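GCN5-related N-acetyltransferase (Exiguobacterium sibiricum 255-15, PDB 3GY9) binds coenzyme A and is probably a GNAT-family acyltransferase, although its acceptor substrate has not been established. Local coordinates at residues V61-G66 and H91-A96; K100-A105 and D110-Y115; F122-G127 and I136-D141. All coordinates share one frame; numbering follows the deposited sequence. Where two conformers were deposited one is given.

Contact 1: V61-G66 and H91-A96. With COA (coenzyme A), chain B.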
loop_
_atom_site.group_PDB
_atom_site.type_symbol
_atom_site.label_atom_id
_atom_site.label_comp_id
_atom_site.label_asym_id
_atom_site.label_seq_id
_atom_site.Cartn_x
_atom_site.Cartn_y
_atom_site.Cartn_z
ATOM N N VAL A 61 13.544 2.851 -6.967
ATOM C CA VAL A 61 12.303 2.650 -6.212
ATOM C C VAL A 61 11.762 4.015 -5.797
ATOM O O VAL A 61 12.447 4.776 -5.086
ATOM C CB VAL A 61 12.543 1.821 -4.924
ATOM C CG1 VAL A 61 11.280 1.802 -4.053
ATOM C CG2 VAL A 61 12.978 0.429 -5.268
ATOM N N LEU A 62 10.543 4.339 -6.237
ATOM C CA LEU A 62 9.927 5.617 -5.864
ATOM C C LEU A 62 8.812 5.486 -4.811
ATOM O O LEU A 62 8.416 6.492 -4.213
ATOM C CB LEU A 62 9.352 6.312 -7.091
ATOM C CG LEU A 62 10.302 6.628 -8.252
ATOM C CD1 LEU A 62 9.561 7.312 -9.348
ATOM C CD2 LEU A 62 11.482 7.462 -7.795
ATOM N N ALA A 63 8.322 4.261 -4.606
ATOM C CA ALA A 63 7.212 4.007 -3.693
ATOM C C ALA A 63 7.080 2.529 -3.428
ATOM O O ALA A 63 7.564 1.695 -4.193
ATOM C CB ALA A 63 5.921 4.507 -4.281
ATOM N N CYS A 64 6.412 2.225 -2.320
ATOM C CA CYS A 64 6.026 0.859 -2.041
ATOM C C CYS A 64 4.622 0.845 -1.460
ATOM O O CYS A 64 4.143 1.870 -0.990
ATOM C CB CYS A 64 7.020 0.210 -1.054
ATOM S SG CYS A 64 7.143 1.000 0.553
ATOM N N GLY A 65 4.008 -0.341 -1.471
ATOM C CA GLY A 65 2.702 -0.517 -0.829
ATOM C C GLY A 65 2.109 -1.851 -1.199
ATOM O O GLY A 65 2.324 -2.352 -2.290
ATOM N N GLY A 66 1.317 -2.407 -0.293
ATOM C CA GLY A 66 0.768 -3.712 -0.546
ATOM C C GLY A 66 -0.404 -4.003 0.329
ATOM O O GLY A 66 -1.043 -3.100 0.853
ATOM N N HIS A 91 2.424 13.135 -8.580
ATOM C CA HIS A 91 2.602 12.768 -9.996
ATOM C C HIS A 91 1.832 11.512 -10.377
ATOM O O HIS A 91 2.120 10.888 -11.398
ATOM C CB HIS A 91 4.082 12.549 -10.316
ATOM C CG HIS A 91 4.876 13.805 -10.323
ATOM N ND1 HIS A 91 5.768 14.126 -9.323
ATOM C CD2 HIS A 91 4.891 14.841 -11.193
ATOM C CE1 HIS A 91 6.306 15.304 -9.582
ATOM N NE2 HIS A 91 5.788 15.761 -10.709
ATOM N N GLY A 92 0.877 11.125 -9.541
ATOM C CA GLY A 92 -0.015 10.008 -9.837
ATOM C C GLY A 92 0.477 8.635 -9.432
ATOM O O GLY A 92 -0.187 7.649 -9.682
ATOM N N ILE A 93 1.650 8.549 -8.811
ATOM C CA ILE A 93 2.195 7.243 -8.411
ATOM C C ILE A 93 1.331 6.561 -7.333
ATOM O O ILE A 93 0.999 5.376 -7.448
ATOM C CB ILE A 93 3.661 7.390 -7.941
ATOM C CG1 ILE A 93 4.542 7.884 -9.110
ATOM C CG2 ILE A 93 4.188 6.071 -7.391
ATOM C CD1 ILE A 93 5.932 8.300 -8.681
ATOM N N GLY A 94 1.003 7.290 -6.273
ATOM C CA GLY A 94 0.197 6.713 -5.206
ATOM C C GLY A 94 -1.129 6.203 -5.753
ATOM O O GLY A 94 -1.606 5.118 -5.369
ATOM N N THR A 95 -1.759 6.982 -6.618
ATOM C CA THR A 95 -3.002 6.544 -7.229
ATOM C C THR A 95 -2.827 5.243 -7.996
ATOM O O THR A 95 -3.619 4.325 -7.818
ATOM C CB THR A 95 -3.603 7.638 -8.112
ATOM O OG1 THR A 95 -3.871 8.782 -7.298
ATOM C CG2 THR A 95 -4.892 7.167 -8.748
ATOM N N ALA A 96 -1.788 5.143 -8.826
ATOM C CA ALA A 96 -1.579 3.935 -9.617
ATOM C C ALA A 96 -1.311 2.735 -8.716
ATOM O O ALA A 96 -1.811 1.643 -8.955
ATOM C CB ALA A 96 -0.421 4.117 -10.570
HETATM N N1A COA B . 1.262 14.611 0.192
HETATM C C2A COA B . 0.081 14.030 0.614
HETATM N N3A COA B . -0.965 13.835 -0.268
HETATM C C4A COA B . -0.821 14.216 -1.562
HETATM C C5A COA B . 0.359 14.804 -2.010
HETATM C C6A COA B . 1.409 15.001 -1.120
HETATM N N6A COA B . 2.504 15.654 -1.487
HETATM N N7A COA B . 0.200 15.075 -3.330
HETATM C C8A COA B . -1.031 14.678 -3.718
HETATM N N9A COA B . -1.672 14.153 -2.623
HETATM C C1B COA B . -3.041 13.634 -2.554
HETATM C C2B COA B . -4.037 14.562 -3.234
HETATM O O2B COA B . -5.264 14.533 -2.532
HETATM C C3B COA B . -4.199 13.958 -4.604
HETATM O O3B COA B . -5.444 14.221 -5.201
HETATM P P3B COA B . -5.470 15.211 -6.468
HETATM O O7A COA B . -6.885 15.346 -6.977
HETATM O O8A COA B . -4.921 16.538 -6.008
HETATM O O9A COA B . -4.592 14.671 -7.572
HETATM C C4B COA B . -4.052 12.484 -4.296
HETATM O O4B COA B . -3.099 12.405 -3.254
HETATM C C5B COA B . -3.631 11.651 -5.508
HETATM O O5B COA B . -2.418 12.139 -6.021
HETATM P P1A COA B . -1.152 11.183 -6.360
HETATM O O1A COA B . -1.579 9.919 -7.038
HETATM O O2A COA B . -0.219 12.055 -7.135
HETATM O O3A COA B . -0.601 10.946 -4.880
HETATM P P2A COA B . 0.893 10.598 -4.424
HETATM O O4A COA B . 1.678 9.855 -5.491
HETATM O O5A COA B . 1.519 11.813 -3.844
HETATM O O6A COA B . 0.560 9.551 -3.256
HETATM C CBP COA B . 0.510 9.539 -0.827
HETATM C CCP COA B . -0.212 9.931 -2.118
HETATM C CDP COA B . 0.613 8.019 -0.759
HETATM C CEP COA B . -0.341 10.049 0.354
HETATM C CAP COA B . 1.922 10.158 -0.813
HETATM O OAP COA B . 1.826 11.547 -1.037
HETATM C C9P COA B . 2.606 9.915 0.504
HETATM O O9P COA B . 3.292 8.719 0.762
HETATM N N8P COA B . 2.493 10.905 1.383
HETATM C C7P COA B . 3.104 10.842 2.705
HETATM C C6P COA B . 2.228 11.527 3.756
HETATM C C5P COA B . 2.170 13.017 3.506
HETATM O O5P COA B . 2.506 13.483 2.404
HETATM N N4P COA B . 1.751 13.774 4.519
HETATM C C3P COA B . 1.370 15.158 4.336
HETATM C C2P COA B . 2.569 16.058 4.037
HETATM S S1P COA B . 3.898 15.986 5.265
#
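A63 and I93 bring strand 61-66 and the start of helix 93-105 closest, their CA atoms 7.6 Å apart, and no hydrogen bond joins the two backbones. The near-helical psi of L62 (-16°) interrupts the strand alternation, so L62 and A63 both direct their side chains at the helix. I93 receives them with two different branches. Its CG1 lies beside the backbone N, which leaves CG2 anti to that N and directed at A63, where I93 CG2 meets A63 CB at 3.9 Å. The longer branch runs on to the leucine: I93 CD1 touches L62 CD1 at 3.8 Å, the two side chains crossing at about a right angle.

This apolar footing lies under the pyrophosphate site of coenzyme A. G92, at the N-cap, donates from its N to O2A of the cofactor (2.8 Å), and G94 N reaches O4A on the other phosphate at 2.8 Å in a fairly straight bond (160°). T95 grips O1A twice, through its backbone N and through its hydroxyl, T95 OG1 lying 2.6 Å from coenzyme A O1A. The R-x-x-G-x-G sequence from R89 to G94 is the pyrophosphate loop of GNAT proteins, with phosphates gathered at a helix N-terminus. A CB on G94 would fall only 2.1 Å from O6A of the cofactor.

Strand 61-69 runs between strands 50-55 and 76-84, bonding to A54 and Y83 among others. I93 also packs on A54 and V4, while C64 points to the opposite side of the sheet, against helices 18-26 and 31-37.

Contact 2: K100-A105 and D110-Y115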
loop_
_atom_site.group_PDB
_atom_site.type_symbol
_atom_site.label_atom_id
_atom_site.label_comp_id
_atom_site.label_asym_id
_atom_site.label_seq_id
_atom_site.Cartn_x
_atom_site.Cartn_y
_atom_site.Cartn_z
ATOM N N LYS A 100 -3.933 -0.562 -8.290
ATOM C CA LYS A 100 -3.459 -1.925 -8.496
ATOM C C LYS A 100 -3.735 -2.801 -7.269
ATOM O O LYS A 100 -4.263 -3.915 -7.389
ATOM C CB LYS A 100 -1.965 -1.933 -8.837
ATOM C CG LYS A 100 -1.444 -3.291 -9.263
ATOM C CD LYS A 100 -0.011 -3.200 -9.759
ATOM C CE LYS A 100 0.515 -4.548 -10.203
ATOM N NZ LYS A 100 0.136 -4.863 -11.626
ATOM N N ILE A 101 -3.390 -2.272 -6.099
ATOM C CA ILE A 101 -3.630 -2.968 -4.840
ATOM C C ILE A 101 -5.105 -3.305 -4.664
ATOM O O ILE A 101 -5.470 -4.435 -4.324
ATOM C CB ILE A 101 -3.153 -2.105 -3.651
ATOM C CG1 ILE A 101 -1.616 -2.049 -3.621
ATOM C CG2 ILE A 101 -3.685 -2.668 -2.330
ATOM C CD1 ILE A 101 -1.041 -1.011 -2.669
HETATM N N MSE A 102 -5.970 -2.323 -4.883
HETATM C CA MSE A 102 -7.407 -2.491 -4.636
HETATM C C MSE A 102 -7.975 -3.552 -5.570
HETATM O O MSE A 102 -8.709 -4.450 -5.159
HETATM C CB MSE A 102 -8.130 -1.155 -4.799
HETATM C CG MSE A 102 -7.697 -0.185 -3.742
HETATM SE SE MSE A 102 -8.175 1.636 -4.175
HETATM C CE MSE A 102 -9.824 1.399 -3.802
ATOM N N SER A 103 -7.647 -3.428 -6.841
ATOM C CA SER A 103 -8.186 -4.345 -7.822
ATOM C C SER A 103 -7.775 -5.797 -7.529
ATOM O O SER A 103 -8.605 -6.722 -7.622
ATOM C CB SER A 103 -7.780 -3.890 -9.221
ATOM O OG SER A 103 -8.324 -4.733 -10.205
ATOM N N GLU A 104 -6.527 -6.000 -7.136
ATOM C CA GLU A 104 -6.075 -7.348 -6.843
ATOM C C GLU A 104 -6.624 -7.847 -5.507
ATOM O O GLU A 104 -7.066 -8.986 -5.416
ATOM C CB GLU A 104 -4.554 -7.430 -6.839
ATOM C CG GLU A 104 -4.025 -8.833 -6.616
ATOM C CD GLU A 104 -2.535 -8.923 -6.752
ATOM O OE1 GLU A 104 -2.024 -8.601 -7.850
ATOM O OE2 GLU A 104 -1.878 -9.317 -5.765
ATOM N N ALA A 105 -6.583 -7.015 -4.470
ATOM C CA ALA A 105 -6.961 -7.459 -3.152
ATOM C C ALA A 105 -8.423 -7.833 -3.074
ATOM O O ALA A 105 -8.800 -8.722 -2.310
ATOM C CB ALA A 105 -6.631 -6.387 -2.118
ATOM N N ASP A 110 -13.506 -9.107 0.889
ATOM C CA ASP A 110 -14.770 -8.415 0.671
ATOM C C ASP A 110 -14.748 -7.004 1.247
ATOM O O ASP A 110 -15.672 -6.221 1.008
ATOM C CB ASP A 110 -15.919 -9.215 1.283
ATOM C CG ASP A 110 -16.152 -10.496 0.550
ATOM O OD1 ASP A 110 -16.379 -10.422 -0.666
ATOM O OD2 ASP A 110 -16.063 -11.574 1.152
ATOM N N ARG A 111 -13.691 -6.687 1.991
ATOM C CA ARG A 111 -13.519 -5.378 2.588
ATOM C C ARG A 111 -12.042 -5.086 2.697
ATOM O O ARG A 111 -11.272 -5.998 2.978
ATOM C CB ARG A 111 -14.122 -5.368 3.987
ATOM C CG ARG A 111 -13.989 -4.042 4.713
ATOM C CD ARG A 111 -14.769 -4.043 6.033
ATOM N NE ARG A 111 -16.210 -3.973 5.814
ATOM C CZ ARG A 111 -17.094 -4.904 6.182
ATOM N NH1 ARG A 111 -16.720 -6.006 6.829
ATOM N NH2 ARG A 111 -18.386 -4.714 5.920
ATOM N N LEU A 112 -11.635 -3.842 2.450
ATOM C CA LEU A 112 -10.248 -3.410 2.682
ATOM C C LEU A 112 -10.211 -2.279 3.678
ATOM O O LEU A 112 -11.051 -1.380 3.635
ATOM C CB LEU A 112 -9.577 -2.940 1.395
ATOM C CG LEU A 112 -9.487 -3.995 0.294
ATOM C CD1 LEU A 112 -8.885 -3.377 -0.950
ATOM C CD2 LEU A 112 -8.669 -5.218 0.726
ATOM N N VAL A 113 -9.239 -2.356 4.586
ATOM C CA VAL A 113 -9.075 -1.359 5.627
ATOM C C VAL A 113 -7.638 -0.889 5.680
ATOM O O VAL A 113 -6.745 -1.558 5.195
ATOM C CB VAL A 113 -9.493 -1.898 7.005
ATOM C CG1 VAL A 113 -10.935 -2.411 6.946
ATOM C CG2 VAL A 113 -8.555 -2.981 7.518
ATOM N N LEU A 114 -7.426 0.265 6.295
ATOM C CA LEU A 114 -6.070 0.808 6.448
ATOM C C LEU A 114 -6.059 1.832 7.573
ATOM O O LEU A 114 -7.108 2.320 8.003
ATOM C CB LEU A 114 -5.548 1.416 5.140
ATOM C CG LEU A 114 -6.350 2.595 4.568
ATOM C CD1 LEU A 114 -5.831 3.941 5.069
ATOM C CD2 LEU A 114 -6.347 2.559 3.042
ATOM N N TYR A 115 -4.841 2.146 8.014
ATOM C CA TYR A 115 -4.617 3.179 9.018
ATOM C C TYR A 115 -3.722 4.251 8.429
ATOM O O TYR A 115 -2.552 3.999 8.169
ATOM C CB TYR A 115 -3.983 2.573 10.263
ATOM C CG TYR A 115 -3.867 3.557 11.402
ATOM C CD1 TYR A 115 -2.774 4.395 11.507
ATOM C CD2 TYR A 115 -4.862 3.645 12.359
ATOM C CE1 TYR A 115 -2.668 5.304 12.547
ATOM C CE2 TYR A 115 -4.763 4.549 13.413
ATOM C CZ TYR A 115 -3.661 5.376 13.489
ATOM O OH TYR A 115 -3.554 6.270 14.528
#
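Neither ring nor other flat group takes part where M102 and A105 meet L112; the touching atoms are all aliphatic carbons. The guanidinium and carboxylate groups of the two segments belong to residues that make no contact across it.

L112 fills the angle between helix and strand with both of its methyl branches. With CG beside the backbone N (chi1 -60°) and the chain then extended, the isopropyl end is carried out from the strand to straddle the methyl group of A105. L112 CD2 lies 3.7 Å from A105 CB, and L112 CD1 lies 3.9 Å from that same carbon. CD1 also reaches one helical turn back, where L112 CD1 comes to 4.1 Å from M102 CA. M102, present as selenomethionine, adds looser side-chain packing, its CG 4.4 Å from L112 CD1, before the chain runs on toward L140 and F128. The small side chain of A105 is consistent with the close approach of helix and sheet here, its CA 7.8 Å from the CA of L112.

The contact closes the second half of a beta-alpha-beta crossover: strand 76-84 leads into helix 93-105, which packs back across the sheet before the chain enters strand 111-114, parallel to the first. R111 and V113 both make backbone bonds to G77, near the start of strand 76-84. In GNAT proteins these two parallel strands splay apart farther along, opening the cleft for the acyl-CoA.

Charged neighbours pair away from the apolar seam. E104 forms a salt bridge with R8 and a hydrogen bond to Y67, whereas D110 forms a salt bridge with R75. I101, on the same helix, packs against F52 and I79.

Contact 3: F122-G127 and I136-D141. With COA (coenzyme A), chain B.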
loop_
_atom_site.group_PDB
_atom_site.type_symbol
_atom_site.label_atom_id
_atom_site.label_comp_id
_atom_site.label_asym_id
_atom_site.label_seq_id
_atom_site.Cartn_x
_atom_site.Cartn_y
_atom_site.Cartn_z
ATOM N N PHE A 122 -6.430 11.810 0.070
ATOM C CA PHE A 122 -5.999 10.788 -0.887
ATOM C C PHE A 122 -6.928 9.576 -0.833
ATOM O O PHE A 122 -7.476 9.154 -1.860
ATOM C CB PHE A 122 -4.557 10.375 -0.600
ATOM C CG PHE A 122 -4.072 9.191 -1.409
ATOM C CD1 PHE A 122 -4.038 9.252 -2.794
ATOM C CD2 PHE A 122 -3.626 8.042 -0.783
ATOM C CE1 PHE A 122 -3.583 8.164 -3.540
ATOM C CE2 PHE A 122 -3.148 6.977 -1.523
ATOM C CZ PHE A 122 -3.139 7.047 -2.910
ATOM N N TYR A 123 -7.116 9.023 0.364
ATOM C CA TYR A 123 -7.921 7.800 0.500
ATOM C C TYR A 123 -9.406 8.024 0.223
ATOM O O TYR A 123 -10.054 7.175 -0.390
ATOM C CB TYR A 123 -7.646 7.108 1.846
ATOM C CG TYR A 123 -6.251 6.517 1.874
ATOM C CD1 TYR A 123 -5.931 5.459 1.038
ATOM C CD2 TYR A 123 -5.245 7.021 2.708
ATOM C CE1 TYR A 123 -4.679 4.896 1.027
ATOM C CE2 TYR A 123 -3.967 6.458 2.694
ATOM C CZ TYR A 123 -3.692 5.401 1.839
ATOM O OH TYR A 123 -2.445 4.800 1.770
ATOM N N GLN A 124 -9.945 9.165 0.633
ATOM C CA GLN A 124 -11.332 9.450 0.290
ATOM C C GLN A 124 -11.520 9.600 -1.209
ATOM O O GLN A 124 -12.530 9.153 -1.740
ATOM C CB GLN A 124 -11.876 10.652 1.053
ATOM C CG GLN A 124 -12.007 10.336 2.547
ATOM C CD GLN A 124 -13.115 11.089 3.225
ATOM O OE1 GLN A 124 -14.233 11.171 2.710
ATOM N NE2 GLN A 124 -12.825 11.625 4.407
ATOM N N GLY A 125 -10.532 10.180 -1.896
ATOM C CA GLY A 125 -10.595 10.318 -3.357
ATOM C C GLY A 125 -10.650 8.979 -4.073
ATOM O O GLY A 125 -11.187 8.866 -5.173
ATOM N N LEU A 126 -10.099 7.955 -3.442
ATOM C CA LEU A 126 -10.151 6.600 -3.968
ATOM C C LEU A 126 -11.444 5.836 -3.618
ATOM O O LEU A 126 -11.642 4.701 -4.072
ATOM C CB LEU A 126 -8.962 5.816 -3.452
ATOM C CG LEU A 126 -7.578 6.263 -3.937
ATOM C CD1 LEU A 126 -6.494 5.618 -3.071
ATOM C CD2 LEU A 126 -7.373 5.920 -5.419
ATOM N N GLY A 127 -12.283 6.432 -2.777
ATOM C CA GLY A 127 -13.569 5.844 -2.419
ATOM C C GLY A 127 -13.663 5.330 -0.994
ATOM O O GLY A 127 -14.739 4.904 -0.575
ATOM N N ILE A 136 -7.939 1.296 12.727
ATOM C CA ILE A 136 -8.173 1.658 11.327
ATOM C C ILE A 136 -8.768 3.051 11.215
ATOM O O ILE A 136 -9.477 3.531 12.095
ATOM C CB ILE A 136 -9.079 0.648 10.561
ATOM C CG1 ILE A 136 -10.491 0.589 11.148
ATOM C CG2 ILE A 136 -8.454 -0.741 10.548
ATOM C CD1 ILE A 136 -11.495 -0.077 10.222
ATOM N N THR A 137 -8.412 3.714 10.117
ATOM C CA THR A 137 -8.933 5.041 9.810
ATOM C C THR A 137 -9.842 5.019 8.576
ATOM O O THR A 137 -10.725 5.879 8.450
ATOM C CB THR A 137 -7.810 6.067 9.542
ATOM O OG1 THR A 137 -6.990 5.639 8.448
ATOM C CG2 THR A 137 -6.954 6.303 10.794
ATOM N N HIS A 138 -9.658 4.055 7.679
ATOM C CA HIS A 138 -10.388 4.051 6.404
ATOM C C HIS A 138 -10.811 2.648 6.017
ATOM O O HIS A 138 -10.083 1.692 6.266
ATOM C CB HIS A 138 -9.547 4.645 5.286
ATOM C CG HIS A 138 -9.318 6.116 5.423
ATOM N ND1 HIS A 138 -8.296 6.637 6.190
ATOM C CD2 HIS A 138 -9.988 7.178 4.910
ATOM C CE1 HIS A 138 -8.335 7.956 6.126
ATOM N NE2 HIS A 138 -9.359 8.311 5.369
ATOM N N THR A 139 -11.990 2.538 5.412
ATOM C CA THR A 139 -12.551 1.246 5.029
ATOM C C THR A 139 -13.263 1.338 3.676
ATOM O O THR A 139 -13.758 2.400 3.291
ATOM C CB THR A 139 -13.530 0.730 6.121
ATOM O OG1 THR A 139 -13.922 -0.621 5.836
ATOM C CG2 THR A 139 -14.776 1.613 6.227
ATOM N N LEU A 140 -13.347 0.216 2.972
ATOM C CA LEU A 140 -14.059 0.175 1.694
ATOM C C LEU A 140 -14.586 -1.228 1.449
ATOM O O LEU A 140 -13.804 -2.174 1.480
ATOM C CB LEU A 140 -13.123 0.586 0.555
ATOM C CG LEU A 140 -13.671 0.515 -0.876
ATOM C CD1 LEU A 140 -14.843 1.464 -1.038
ATOM C CD2 LEU A 140 -12.556 0.811 -1.884
ATOM N N ASP A 141 -15.882 -1.350 1.183
ATOM C CA ASP A 141 -16.494 -2.643 0.856
ATOM C C ASP A 141 -16.377 -2.946 -0.635
ATOM O O ASP A 141 -16.454 -2.046 -1.463
ATOM C CB ASP A 141 -17.981 -2.644 1.223
ATOM C CG ASP A 141 -18.227 -2.635 2.715
ATOM O OD1 ASP A 141 -17.353 -3.081 3.490
ATOM O OD2 ASP A 141 -19.331 -2.194 3.100
HETATM N N1A COA B . 1.262 14.611 0.192
HETATM C C2A COA B . 0.081 14.030 0.614
HETATM N N3A COA B . -0.965 13.835 -0.268
HETATM C C4A COA B . -0.821 14.216 -1.562
HETATM C C5A COA B . 0.359 14.804 -2.010
HETATM C C6A COA B . 1.409 15.001 -1.120
HETATM N N6A COA B . 2.504 15.654 -1.487
HETATM N N7A COA B . 0.200 15.075 -3.330
HETATM C C8A COA B . -1.031 14.678 -3.718
HETATM N N9A COA B . -1.672 14.153 -2.623
HETATM C C1B COA B . -3.041 13.634 -2.554
HETATM C C2B COA B . -4.037 14.562 -3.234
HETATM O O2B COA B . -5.264 14.533 -2.532
HETATM C C3B COA B . -4.199 13.958 -4.604
HETATM O O3B COA B . -5.444 14.221 -5.201
HETATM P P3B COA B . -5.470 15.211 -6.468
HETATM O O7A COA B . -6.885 15.346 -6.977
HETATM O O8A COA B . -4.921 16.538 -6.008
HETATM O O9A COA B . -4.592 14.671 -7.572
HETATM C C4B COA B . -4.052 12.484 -4.296
HETATM O O4B COA B . -3.099 12.405 -3.254
HETATM C C5B COA B . -3.631 11.651 -5.508
HETATM O O5B COA B . -2.418 12.139 -6.021
HETATM P P1A COA B . -1.152 11.183 -6.360
HETATM O O1A COA B . -1.579 9.919 -7.038
HETATM O O2A COA B . -0.219 12.055 -7.135
HETATM O O3A COA B . -0.601 10.946 -4.880
HETATM P P2A COA B . 0.893 10.598 -4.424
HETATM O O4A COA B . 1.678 9.855 -5.491
HETATM O O5A COA B . 1.519 11.813 -3.844
HETATM O O6A COA B . 0.560 9.551 -3.256
HETATM C CBP COA B . 0.510 9.539 -0.827
HETATM C CCP COA B . -0.212 9.931 -2.118
HETATM C CDP COA B . 0.613 8.019 -0.759
HETATM C CEP COA B . -0.341 10.049 0.354
HETATM C CAP COA B . 1.922 10.158 -0.813
HETATM O OAP COA B . 1.826 11.547 -1.037
HETATM C C9P COA B . 2.606 9.915 0.504
HETATM O O9P COA B . 3.292 8.719 0.762
HETATM N N8P COA B . 2.493 10.905 1.383
HETATM C C7P COA B . 3.104 10.842 2.705
HETATM C C6P COA B . 2.228 11.527 3.756
HETATM C C5P COA B . 2.170 13.017 3.506
HETATM O O5P COA B . 2.506 13.483 2.404
HETATM N N4P COA B . 1.751 13.774 4.519
HETATM C C3P COA B . 1.370 15.158 4.336
HETATM C C2P COA B . 2.569 16.058 4.037
HETATM S S1P COA B . 3.898 15.986 5.265
#
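Helix residue Y123 faces H138, and G127 faces L140, at CA separations of 7.4 and 7.0 Å, with no hydrogen bond between the segments. The imidazole of H138 presents a face to the tyrosine's CB in a CH-pi contact: Y123 CB stands 4.0 Å from the H138 ring centroid, only 16° from the ring normal. The phenol leads away, leaving the two rings oblique. At the imidazole edge, near its plane, Q124 CG approaches H138 NE2 at 4.4 Å. Both imidazole nitrogens are tied down, ND1 to T137 OG1 (2.8 Å) and NE2 to D120 OD1, which fixes the ring's rotation; Q124 NE2 shares D120 OD1.

T137 and H138 form a classic beta bulge opposite L114, at the start of strand 138-141. Y123 to F128 fit the Y-x-x-x-G-F sequence common in GNAT proteins; its glycine, G127, follows the helix in a Schellman motif, at a positive phi that would jam a CB against the preceding carbonyl. The turn brings G127 O to 3.5 Å from L140 CD1.

With CG anti to the backbone N (chi1 172°), the F122 ring is laid between the cofactor and L126: coenzyme A CCP sits over the centre of one face, and L126 CD1 over the other toward the rim. The ribose comes close too, F122 CD1 being 3.3 Å from coenzyme A O4B. An alanine at F122 is likely to open a gap between the cofactor and L126, leaving the pantetheine methylene CCP without its aromatic face. T95 and L98 of helix 93-105 also pack on this ring.

How the contacts relate
Contacts 1 and 2 lie on opposite ends of helix 93-105 and are both small, buried and purely apolar between their segments; I101, on the helix segment of contact 2, packs with its CD1 on the backbone of G65 and G66 in contact 1. Contact 3 lies farther from the chain centre, has exposed residues among those that touch, and combines a CH-pi contact with aliphatic packing. Contacts 2 and 3 meet through neighbouring antiparallel strands: M102 CE packs on L140 CD2, and R111 forms a salt bridge with D141. Coenzyme A joins contacts 1 and 3 by different chemistry, polar backbone and hydroxyl donors to phosphate in the first and ring packing in the other, where F122 also touches G94 O.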